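Putative sensory box/GGDEF family protein (Vibrio parahaemolyticus, PDB 3LID) is a putative membrane sensor whose extracellular PDC-fold domain probably controls a GGDEF output predicted to make cyclic di-GMP from two GTP. Local coordinates at residues 19-33 / 177-191. Sequence-based numbering, arbitrary orientation.
Sequences ALHQLAYTGREYNNI and LSSLLNYSPVRDFHI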
ATOM      1  N   ALA A  19     -15.155 -16.558  -4.709  1.00 19.58           N
ATOM      2  CA  ALA A  19     -13.881 -15.875  -4.403  1.00 19.00           C
ATOM      3  C   ALA A  19     -13.364 -15.166  -5.614  1.00 19.82           C
ATOM      4  O   ALA A  19     -12.726 -14.073  -5.503  1.00 19.23           O
ATOM      5  CB  ALA A  19     -12.869 -16.931  -3.868  1.00 19.79           C
ATOM      6  N   LEU A  20     -13.577 -15.737  -6.789  1.00 18.27           N
ATOM      7  CA  LEU A  20     -13.176 -15.010  -7.993  1.00 19.76           C
ATOM      8  C   LEU A  20     -13.965 -13.696  -8.127  1.00 19.34           C
ATOM      9  O   LEU A  20     -13.410 -12.658  -8.617  1.00 19.06           O
ATOM     10  CB  LEU A  20     -13.213 -15.895  -9.250  1.00 19.86           C
ATOM     11  CG  LEU A  20     -12.079 -16.939  -9.276  1.00 20.03           C
ATOM     12  CD1 LEU A  20     -12.428 -17.920 -10.453  1.00 25.57           C
ATOM     13  CD2 LEU A  20     -10.785 -16.247  -9.638  1.00 26.23           C
ATOM     14  N   HIS A  21     -15.264 -13.739  -7.815  1.00 18.89           N
ATOM     15  CA  HIS A  21     -16.014 -12.460  -7.864  1.00 19.78           C
ATOM     16  C   HIS A  21     -15.409 -11.482  -6.868  1.00 18.99           C
ATOM     17  O   HIS A  21     -15.319 -10.282  -7.147  1.00 18.39           O
ATOM     18  CB  HIS A  21     -17.507 -12.658  -7.539  1.00 20.99           C
ATOM     19  CG  HIS A  21     -18.220 -13.432  -8.605  1.00 27.96           C
ATOM     20  ND1 HIS A  21     -18.156 -13.060  -9.929  1.00 36.58           N
ATOM     21  CD2 HIS A  21     -18.981 -14.554  -8.558  1.00 30.68           C
ATOM     22  CE1 HIS A  21     -18.840 -13.926 -10.657  1.00 40.97           C
ATOM     23  NE2 HIS A  21     -19.354 -14.840  -9.849  1.00 36.72           N
ATOM     24  N   GLN A  22     -15.067 -11.984  -5.691  1.00 17.48           N
ATOM     25  CA  GLN A  22     -14.581 -11.091  -4.613  1.00 16.33           C
ATOM     26  C   GLN A  22     -13.251 -10.471  -5.142  1.00 16.26           C
ATOM     27  O   GLN A  22     -12.978  -9.250  -4.928  1.00 14.74           O
ATOM     28  CB  GLN A  22     -14.239 -11.877  -3.355  1.00 16.12           C
ATOM     29  CG  GLN A  22     -13.716 -10.966  -2.189  1.00 18.51           C
ATOM     30  CD  GLN A  22     -14.701  -9.894  -1.830  1.00 20.49           C
ATOM     31  OE1 GLN A  22     -15.884 -10.176  -1.511  1.00 22.48           O
ATOM     32  NE2 GLN A  22     -14.288  -8.616  -1.960  1.00 21.32           N
ATOM     33  N   LEU A  23     -12.377 -11.309  -5.695  1.00 17.23           N
ATOM     34  CA  LEU A  23     -11.068 -10.787  -6.183  1.00 17.03           C
ATOM     35  C   LEU A  23     -11.278  -9.705  -7.261  1.00 17.58           C
ATOM     36  O   LEU A  23     -10.550  -8.737  -7.314  1.00 16.63           O
ATOM     37  CB  LEU A  23     -10.181 -11.925  -6.729  1.00 16.71           C
ATOM     38  CG  LEU A  23      -9.726 -12.871  -5.620  1.00 17.29           C
ATOM     39  CD1 LEU A  23      -8.957 -14.021  -6.329  1.00 21.25           C
ATOM     40  CD2 LEU A  23      -8.742 -12.169  -4.665  1.00 22.02           C
ATOM     41  N   ALA A  24     -12.267  -9.878  -8.157  1.00 16.14           N
ATOM     42  CA  ALA A  24     -12.526  -8.844  -9.114  1.00 16.56           C
ATOM     43  C   ALA A  24     -13.015  -7.554  -8.443  1.00 15.67           C
ATOM     44  O   ALA A  24     -12.625  -6.459  -8.890  1.00 16.39           O
ATOM     45  CB  ALA A  24     -13.601  -9.371 -10.193  1.00 17.52           C
ATOM     46  N   TYR A  25     -13.907  -7.690  -7.460  1.00 14.97           N
ATOM     47  CA  TYR A  25     -14.423  -6.564  -6.698  1.00 14.50           C
ATOM     48  C   TYR A  25     -13.249  -5.756  -6.044  1.00 14.61           C
ATOM     49  O   TYR A  25     -13.173  -4.503  -6.162  1.00 14.92           O
ATOM     50  CB  TYR A  25     -15.293  -7.104  -5.614  1.00 14.65           C
ATOM     51  CG  TYR A  25     -15.980  -6.069  -4.759  1.00 13.71           C
ATOM     52  CD1 TYR A  25     -17.328  -5.768  -4.976  1.00 19.13           C
ATOM     53  CD2 TYR A  25     -15.337  -5.447  -3.701  1.00 16.14           C
ATOM     54  CE1 TYR A  25     -17.995  -4.822  -4.152  1.00 16.81           C
ATOM     55  CE2 TYR A  25     -15.981  -4.538  -2.895  1.00 15.95           C
ATOM     56  CZ  TYR A  25     -17.296  -4.226  -3.129  1.00 16.74           C
ATOM     57  OH  TYR A  25     -17.931  -3.316  -2.299  1.00 20.81           O
ATOM     58  N   THR A  26     -12.422  -6.509  -5.357  1.00 14.14           N
ATOM     59  CA  THR A  26     -11.425  -5.836  -4.555  1.00 16.16           C
ATOM     60  C   THR A  26     -10.389  -5.281  -5.512  1.00 14.34           C
ATOM     61  O   THR A  26      -9.803  -4.203  -5.258  1.00 14.02           O
ATOM     62  CB  THR A  26     -10.809  -6.851  -3.587  1.00 15.82           C
ATOM     63  OG1 THR A  26     -11.824  -7.220  -2.661  1.00 18.05           O
ATOM     64  CG2 THR A  26      -9.618  -6.194  -2.812  1.00 18.59           C
ATOM     65  N   GLY A  27     -10.133  -5.948  -6.637  1.00 14.32           N
ATOM     66  CA  GLY A  27      -9.159  -5.361  -7.586  1.00 15.88           C
ATOM     67  C   GLY A  27      -9.648  -4.035  -8.101  1.00 15.32           C
ATOM     68  O   GLY A  27      -8.850  -3.092  -8.275  1.00 14.82           O
ATOM     69  N   ARG A  28     -10.961  -3.937  -8.381  1.00 13.88           N
ATOM     70  CA  ARG A  28     -11.513  -2.659  -8.822  1.00 14.48           C
ATOM     71  C   ARG A  28     -11.368  -1.566  -7.738  1.00 14.50           C
ATOM     72  O   ARG A  28     -11.132  -0.392  -8.056  1.00 15.52           O
ATOM     73  CB  ARG A  28     -13.016  -2.848  -9.164  1.00 14.90           C
ATOM     74  CG  ARG A  28     -13.131  -3.582 -10.558  1.00 15.41           C
ATOM     75  CD  ARG A  28     -14.608  -3.610 -11.038  1.00 18.70           C
ATOM     76  NE  ARG A  28     -15.478  -4.348 -10.160  1.00 22.90           N
ATOM     77  CZ  ARG A  28     -15.891  -5.585 -10.378  1.00 20.63           C
ATOM     78  NH1 ARG A  28     -15.481  -6.291 -11.422  1.00 24.15           N
ATOM     79  NH2 ARG A  28     -16.732  -6.095  -9.514  1.00 19.04           N
ATOM     80  N   GLU A  29     -11.511  -1.956  -6.486  1.00 13.76           N
ATOM     81  CA  GLU A  29     -11.325  -0.975  -5.386  1.00 14.47           C
ATOM     82  C   GLU A  29      -9.859  -0.458  -5.340  1.00 15.06           C
ATOM     83  O   GLU A  29      -9.638   0.779  -5.236  1.00 14.76           O
ATOM     84  CB  GLU A  29     -11.685  -1.531  -4.029  1.00 17.35           C
ATOM     85  CG  GLU A  29     -13.220  -1.883  -3.973  1.00 18.30           C
ATOM     86  CD  GLU A  29     -13.761  -1.850  -2.574  1.00 28.92           C
ATOM     87  OE1 GLU A  29     -13.272  -2.609  -1.739  1.00 25.90           O
ATOM     88  OE2 GLU A  29     -14.715  -1.084  -2.356  1.00 32.46           O
ATOM     89  N   TYR A  30      -8.884  -1.357  -5.491  1.00 15.36           N
ATOM     90  CA  TYR A  30      -7.489  -0.888  -5.577  1.00 14.25           C
ATOM     91  C   TYR A  30      -7.283  -0.017  -6.797  1.00 15.28           C
ATOM     92  O   TYR A  30      -6.520   0.971  -6.706  1.00 15.24           O
ATOM     93  CB  TYR A  30      -6.460  -2.044  -5.585  1.00 15.59           C
ATOM     94  CG  TYR A  30      -6.183  -2.549  -4.187  1.00 15.99           C
ATOM     95  CD1 TYR A  30      -6.934  -3.604  -3.651  1.00 15.16           C
ATOM     96  CD2 TYR A  30      -5.161  -1.995  -3.374  1.00 15.55           C
ATOM     97  CE1 TYR A  30      -6.698  -4.083  -2.322  1.00 16.79           C
ATOM     98  CE2 TYR A  30      -4.916  -2.495  -2.118  1.00 15.96           C
ATOM     99  CZ  TYR A  30      -5.656  -3.533  -1.591  1.00 18.60           C
ATOM    100  OH  TYR A  30      -5.404  -3.996  -0.280  1.00 19.36           O
ATOM    101  N   ASN A  31      -7.866  -0.377  -7.944  1.00 13.50           N
ATOM    102  CA  ASN A  31      -7.706   0.524  -9.089  1.00 14.68           C
ATOM    103  C   ASN A  31      -8.265   1.906  -8.821  1.00 14.84           C
ATOM    104  O   ASN A  31      -7.661   2.936  -9.246  1.00 15.20           O
ATOM    105  CB  ASN A  31      -8.461  -0.025 -10.304  1.00 16.81           C
ATOM    106  CG  ASN A  31      -7.882  -1.346 -10.856  1.00 19.96           C
ATOM    107  OD1 ASN A  31      -6.697  -1.695 -10.723  1.00 24.03           O
ATOM    108  ND2 ASN A  31      -8.768  -2.114 -11.449  1.00 22.10           N
ATOM    109  N   ASN A  32      -9.389   1.964  -8.126  1.00 13.62           N
ATOM    110  CA  ASN A  32      -9.953   3.271  -7.770  1.00 14.53           C
ATOM    111  C   ASN A  32      -9.056   4.038  -6.794  1.00 15.41           C
ATOM    112  O   ASN A  32      -8.822   5.260  -6.888  1.00 16.15           O
ATOM    113  CB  ASN A  32     -11.371   3.139  -7.197  1.00 15.65           C
ATOM    114  CG  ASN A  32     -12.395   3.024  -8.338  1.00 16.13           C
ATOM    115  OD1 ASN A  32     -11.983   2.998  -9.497  1.00 16.75           O
ATOM    116  ND2 ASN A  32     -13.682   2.854  -8.018  1.00 16.99           N
ATOM    117  N   ILE A  33      -8.549   3.316  -5.832  1.00 14.39           N
ATOM    118  CA  ILE A  33      -7.608   3.976  -4.892  1.00 13.76           C
ATOM    119  C   ILE A  33      -6.383   4.560  -5.683  1.00 16.19           C
ATOM    120  O   ILE A  33      -5.912   5.685  -5.424  1.00 15.24           O
ATOM    121  CB  ILE A  33      -7.110   2.961  -3.819  1.00 16.10           C
ATOM    122  CG1 ILE A  33      -8.234   2.619  -2.820  1.00 14.77           C
ATOM    123  CG2 ILE A  33      -5.836   3.500  -3.070  1.00 14.86           C
ATOM    124  CD1 ILE A  33      -8.646   3.780  -1.928  1.00 17.00           C
ATOM    125  N   LEU A 177      -4.617   0.615   3.880  1.00 15.20           N
ATOM    126  CA  LEU A 177      -5.371   0.166   2.720  1.00 16.22           C
ATOM    127  C   LEU A 177      -5.821  -1.295   2.941  1.00 17.33           C
ATOM    128  O   LEU A 177      -6.931  -1.643   2.559  1.00 17.12           O
ATOM    129  CB  LEU A 177      -4.605   0.198   1.427  1.00 17.13           C
ATOM    130  CG  LEU A 177      -4.431   1.650   0.961  1.00 19.38           C
ATOM    131  CD1 LEU A 177      -3.529   1.582  -0.352  1.00 17.56           C
ATOM    132  CD2 LEU A 177      -5.800   2.346   0.713  1.00 19.58           C
ATOM    133  N   SER A 178      -4.924  -2.149   3.476  1.00 16.22           N
ATOM    134  CA  SER A 178      -5.297  -3.553   3.794  1.00 18.05           C
ATOM    135  C   SER A 178      -6.462  -3.619   4.749  1.00 17.96           C
ATOM    136  O   SER A 178      -7.378  -4.439   4.555  1.00 18.35           O
ATOM    137  CB  SER A 178      -4.075  -4.304   4.408  1.00 17.09           C
ATOM    138  OG  SER A 178      -3.114  -4.310   3.376  1.00 26.64           O
ATOM    139  N   SER A 179      -6.426  -2.804   5.795  1.00 19.19           N
ATOM    140  CA  SER A 179      -7.475  -2.772   6.790  1.00 20.14           C
ATOM    141  C   SER A 179      -8.787  -2.326   6.139  1.00 20.53           C
ATOM    142  O   SER A 179      -9.844  -2.829   6.462  1.00 20.99           O
ATOM    143  CB  SER A 179      -7.098  -1.794   7.927  1.00 21.61           C
ATOM    144  OG  SER A 179      -8.198  -1.620   8.847  1.00 28.88           O
ATOM    145  N   LEU A 180      -8.703  -1.435   5.165  1.00 16.25           N
ATOM    146  CA  LEU A 180      -9.903  -0.861   4.525  1.00 16.96           C
ATOM    147  C   LEU A 180     -10.497  -1.857   3.525  1.00 19.13           C
ATOM    148  O   LEU A 180     -11.738  -1.967   3.427  1.00 20.94           O
ATOM    149  CB  LEU A 180      -9.496   0.451   3.769  1.00 16.33           C
ATOM    150  CG  LEU A 180     -10.559   1.233   3.025  1.00 19.12           C
ATOM    151  CD1 LEU A 180     -11.502   1.882   4.074  1.00 26.91           C
ATOM    152  CD2 LEU A 180      -9.898   2.274   2.122  1.00 21.80           C
ATOM    153  N   LEU A 181      -9.660  -2.559   2.772  1.00 15.72           N
ATOM    154  CA  LEU A 181     -10.111  -3.188   1.547  1.00 18.00           C
ATOM    155  C   LEU A 181     -10.166  -4.723   1.625  1.00 18.65           C
ATOM    156  O   LEU A 181     -10.828  -5.355   0.773  1.00 19.25           O
ATOM    157  CB  LEU A 181      -9.278  -2.803   0.334  1.00 18.64           C
ATOM    158  CG  LEU A 181      -9.295  -1.291   0.066  1.00 19.37           C
ATOM    159  CD1 LEU A 181      -8.400  -1.015  -1.136  1.00 21.71           C
ATOM    160  CD2 LEU A 181     -10.693  -0.878  -0.129  1.00 20.74           C
ATOM    161  N   ASN A 182      -9.381  -5.311   2.499  1.00 18.34           N
ATOM    162  CA  ASN A 182      -9.062  -6.753   2.291  1.00 19.18           C
ATOM    163  C   ASN A 182      -9.989  -7.717   3.049  1.00 20.95           C
ATOM    164  O   ASN A 182      -9.737  -8.935   3.014  1.00 24.23           O
ATOM    165  CB  ASN A 182      -7.649  -7.101   2.668  1.00 18.46           C
ATOM    166  CG  ASN A 182      -6.643  -6.455   1.775  1.00 21.65           C
ATOM    167  OD1 ASN A 182      -7.006  -5.811   0.775  1.00 20.28           O
ATOM    168  ND2 ASN A 182      -5.352  -6.512   2.198  1.00 26.70           N
ATOM    169  N   TYR A 183     -11.030  -7.205   3.676  1.00 18.19           N
ATOM    170  CA  TYR A 183     -12.054  -8.152   4.224  1.00 21.49           C
ATOM    171  C   TYR A 183     -13.399  -7.765   3.701  1.00 23.67           C
ATOM    172  O   TYR A 183     -13.756  -6.574   3.690  1.00 24.34           O
ATOM    173  CB  TYR A 183     -12.034  -8.078   5.745  1.00 22.93           C
ATOM    174  CG  TYR A 183     -13.099  -8.980   6.296  1.00 24.09           C
ATOM    175  CD1 TYR A 183     -12.998 -10.360   6.116  1.00 24.31           C
ATOM    176  CD2 TYR A 183     -14.199  -8.447   6.937  1.00 29.52           C
ATOM    177  CE1 TYR A 183     -14.048 -11.235   6.598  1.00 25.47           C
ATOM    178  CE2 TYR A 183     -15.238  -9.302   7.440  1.00 28.01           C
ATOM    179  CZ  TYR A 183     -15.124 -10.676   7.239  1.00 27.58           C
ATOM    180  OH  TYR A 183     -16.148 -11.523   7.671  1.00 32.69           O
ATOM    181  N   SER A 184     -14.171  -8.763   3.257  1.00 24.06           N
ATOM    182  CA  SER A 184     -15.518  -8.524   2.752  1.00 26.24           C
ATOM    183  C   SER A 184     -16.507  -9.151   3.724  1.00 27.53           C
ATOM    184  O   SER A 184     -16.531 -10.356   3.879  1.00 26.89           O
ATOM    185  CB  SER A 184     -15.724  -9.226   1.419  1.00 27.07           C
ATOM    186  OG  SER A 184     -17.106  -9.200   1.062  1.00 29.92           O
ATOM    187  N   PRO A 185     -17.321  -8.326   4.366  1.00 30.15           N
ATOM    188  CA  PRO A 185     -18.195  -8.911   5.356  1.00 32.03           C
ATOM    189  C   PRO A 185     -19.298  -9.707   4.640  1.00 32.12           C
ATOM    190  O   PRO A 185     -19.733 -10.736   5.152  1.00 34.98           O
ATOM    191  CB  PRO A 185     -18.754  -7.693   6.115  1.00 31.66           C
ATOM    192  CG  PRO A 185     -18.722  -6.504   5.072  1.00 33.65           C
ATOM    193  CD  PRO A 185     -17.462  -6.851   4.205  1.00 31.51           C
ATOM    194  N   VAL A 186     -19.708  -9.282   3.455  1.00 31.89           N
ATOM    195  CA  VAL A 186     -20.808  -9.962   2.823  1.00 33.87           C
ATOM    196  C   VAL A 186     -20.410 -11.363   2.367  1.00 33.49           C
ATOM    197  O   VAL A 186     -21.127 -12.336   2.670  1.00 34.21           O
ATOM    198  CB  VAL A 186     -21.464  -9.161   1.720  1.00 33.63           C
ATOM    199  CG1 VAL A 186     -22.687  -9.904   1.271  1.00 39.14           C
ATOM    200  CG2 VAL A 186     -21.909  -7.765   2.272  1.00 34.46           C
ATOM    201  N   ARG A 187     -19.259 -11.502   1.695  1.00 30.70           N
ATOM    202  CA  ARG A 187     -18.803 -12.846   1.296  1.00 27.97           C
ATOM    203  C   ARG A 187     -17.929 -13.555   2.331  1.00 28.55           C
ATOM    204  O   ARG A 187     -17.621 -14.709   2.138  1.00 25.28           O
ATOM    205  CB  ARG A 187     -18.097 -12.840  -0.062  1.00 27.19           C
ATOM    206  CG  ARG A 187     -18.940 -12.331  -1.198  1.00 25.59           C
ATOM    207  CD  ARG A 187     -18.172 -12.543  -2.528  1.00 27.34           C
ATOM    208  NE  ARG A 187     -18.772 -12.000  -3.761  1.00 28.02           N
ATOM    209  CZ  ARG A 187     -19.655 -12.685  -4.476  1.00 28.08           C
ATOM    210  NH1 ARG A 187     -20.084 -13.883  -4.045  1.00 29.93           N
ATOM    211  NH2 ARG A 187     -20.150 -12.203  -5.582  1.00 24.06           N
ATOM    212  N   ASP A 188     -17.545 -12.852   3.399  1.00 27.07           N
ATOM    213  CA  ASP A 188     -16.688 -13.376   4.468  1.00 25.78           C
ATOM    214  C   ASP A 188     -15.430 -13.963   3.873  1.00 26.13           C
ATOM    215  O   ASP A 188     -15.081 -15.114   4.132  1.00 26.50           O
ATOM    216  CB  ASP A 188     -17.440 -14.406   5.352  1.00 28.34           C
ATOM    217  CG  ASP A 188     -16.606 -14.907   6.520  1.00 33.39           C
ATOM    218  OD1 ASP A 188     -15.913 -14.074   7.136  1.00 36.76           O
ATOM    219  OD2 ASP A 188     -16.635 -16.129   6.847  1.00 34.66           O
ATOM    220  N   PHE A 189     -14.707 -13.167   3.088  1.00 22.82           N
ATOM    221  CA  PHE A 189     -13.428 -13.602   2.638  1.00 19.01           C
ATOM    222  C   PHE A 189     -12.316 -12.595   3.106  1.00 20.89           C
ATOM    223  O   PHE A 189     -12.565 -11.392   3.103  1.00 20.70           O
ATOM    224  CB  PHE A 189     -13.381 -13.539   1.122  1.00 21.13           C
ATOM    225  CG  PHE A 189     -14.058 -14.672   0.422  1.00 19.07           C
ATOM    226  CD1 PHE A 189     -13.782 -15.998   0.757  1.00 22.89           C
ATOM    227  CD2 PHE A 189     -14.930 -14.396  -0.626  1.00 19.54           C
ATOM    228  CE1 PHE A 189     -14.393 -17.052   0.001  1.00 22.04           C
ATOM    229  CE2 PHE A 189     -15.562 -15.460  -1.363  1.00 21.19           C
ATOM    230  CZ  PHE A 189     -15.261 -16.746  -1.060  1.00 20.66           C
ATOM    231  N   HIS A 190     -11.151 -13.137   3.419  1.00 21.45           N
ATOM    232  CA  HIS A 190      -9.927 -12.319   3.662  1.00 22.38           C
ATOM    233  C   HIS A 190      -9.022 -12.344   2.457  1.00 22.87           C
ATOM    234  O   HIS A 190      -8.634 -13.405   1.998  1.00 23.17           O
ATOM    235  CB  HIS A 190      -9.196 -12.823   4.860  1.00 23.75           C
ATOM    236  CG  HIS A 190      -9.939 -12.616   6.155  1.00 27.09           C
ATOM    237  ND1 HIS A 190      -9.813 -11.464   6.914  1.00 29.82           N
ATOM    238  CD2 HIS A 190     -10.819 -13.413   6.824  1.00 31.50           C
ATOM    239  CE1 HIS A 190     -10.565 -11.570   8.008  1.00 31.25           C
ATOM    240  NE2 HIS A 190     -11.197 -12.736   7.966  1.00 30.18           N
ATOM    241  N   ILE A 191      -8.650 -11.168   1.938  1.00 18.96           N
ATOM    242  CA  ILE A 191      -7.756 -11.212   0.802  1.00 18.96           C
ATOM    243  C   ILE A 191      -6.359 -10.963   1.328  1.00 18.98           C
ATOM    244  O   ILE A 191      -6.175 -10.034   2.112  1.00 20.63           O
ATOM    245  CB  ILE A 191      -8.171 -10.184  -0.260  1.00 18.54           C
ATOM    246  CG1 ILE A 191      -9.537 -10.559  -0.819  1.00 22.35           C
ATOM    247  CG2 ILE A 191      -7.006  -9.957  -1.357  1.00 17.86           C
ATOM    248  CD1 ILE A 191     -10.016  -9.687  -1.873  1.00 25.65           C
TER
HETATM  249  O   HOH W   1     -12.494  -4.957  -1.276  1.00 27.34           O
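Helix 19-33, its N-terminal half passing the turn and hairpin of 182-191 first, then crosses the short helix 177-181 at 134° between their N-to-C directions, with axes 11.4 Å apart at closest approach. Leu181 faces the long helix, and its methyl CD1 sits almost centrally over one face of the Tyr30 ring, a CH-pi contact 3.6 Å from CD1 to the ring centroid. Tyrosine suits this place because it offers a flat apolar face as well as a polar end: Tyr30 OH donates to Asn182 OD1 at 2.6 Å, near the plane of the ring, with a C=O...donor angle of 120°. Asn182, the first residue past helix 177-181, supplies that acceptor. Ile33 extends the apolar surface, its CG2 4.0 Å from Leu177 CD2.

Midway, the layer turns polar. One water donates to Glu29 OE1 and to the Leu181 carbonyl oxygen. Gln22, with CG anti to the backbone N (chi1 180°) and the chain bent at chi2, lets NE2 donate to Thr26 OG1 at 2.9 Å, in the amide plane, while that hydroxyl passes its own proton to the water. Its OE1 instead approaches Ser184 OG at 3.0 Å, at best a weak bond. Ser184 OG also accepts from Arg187 N in an ST motif. Ile191 CD1 packs tightly on Thr26, 3.4 Å from its CB.

At the far end Phe189 lies against Ala19, whose small side chain admits the ring, while Arg275 makes a cation-pi contact with Phe189 and Arg187 NH2 lies 3.3 Å from His21 CB. Apolar contacts toward both ends and a bonded polar centre would help to set the rotation of the long helix against the 177-191 segment within the PDC sensor domain.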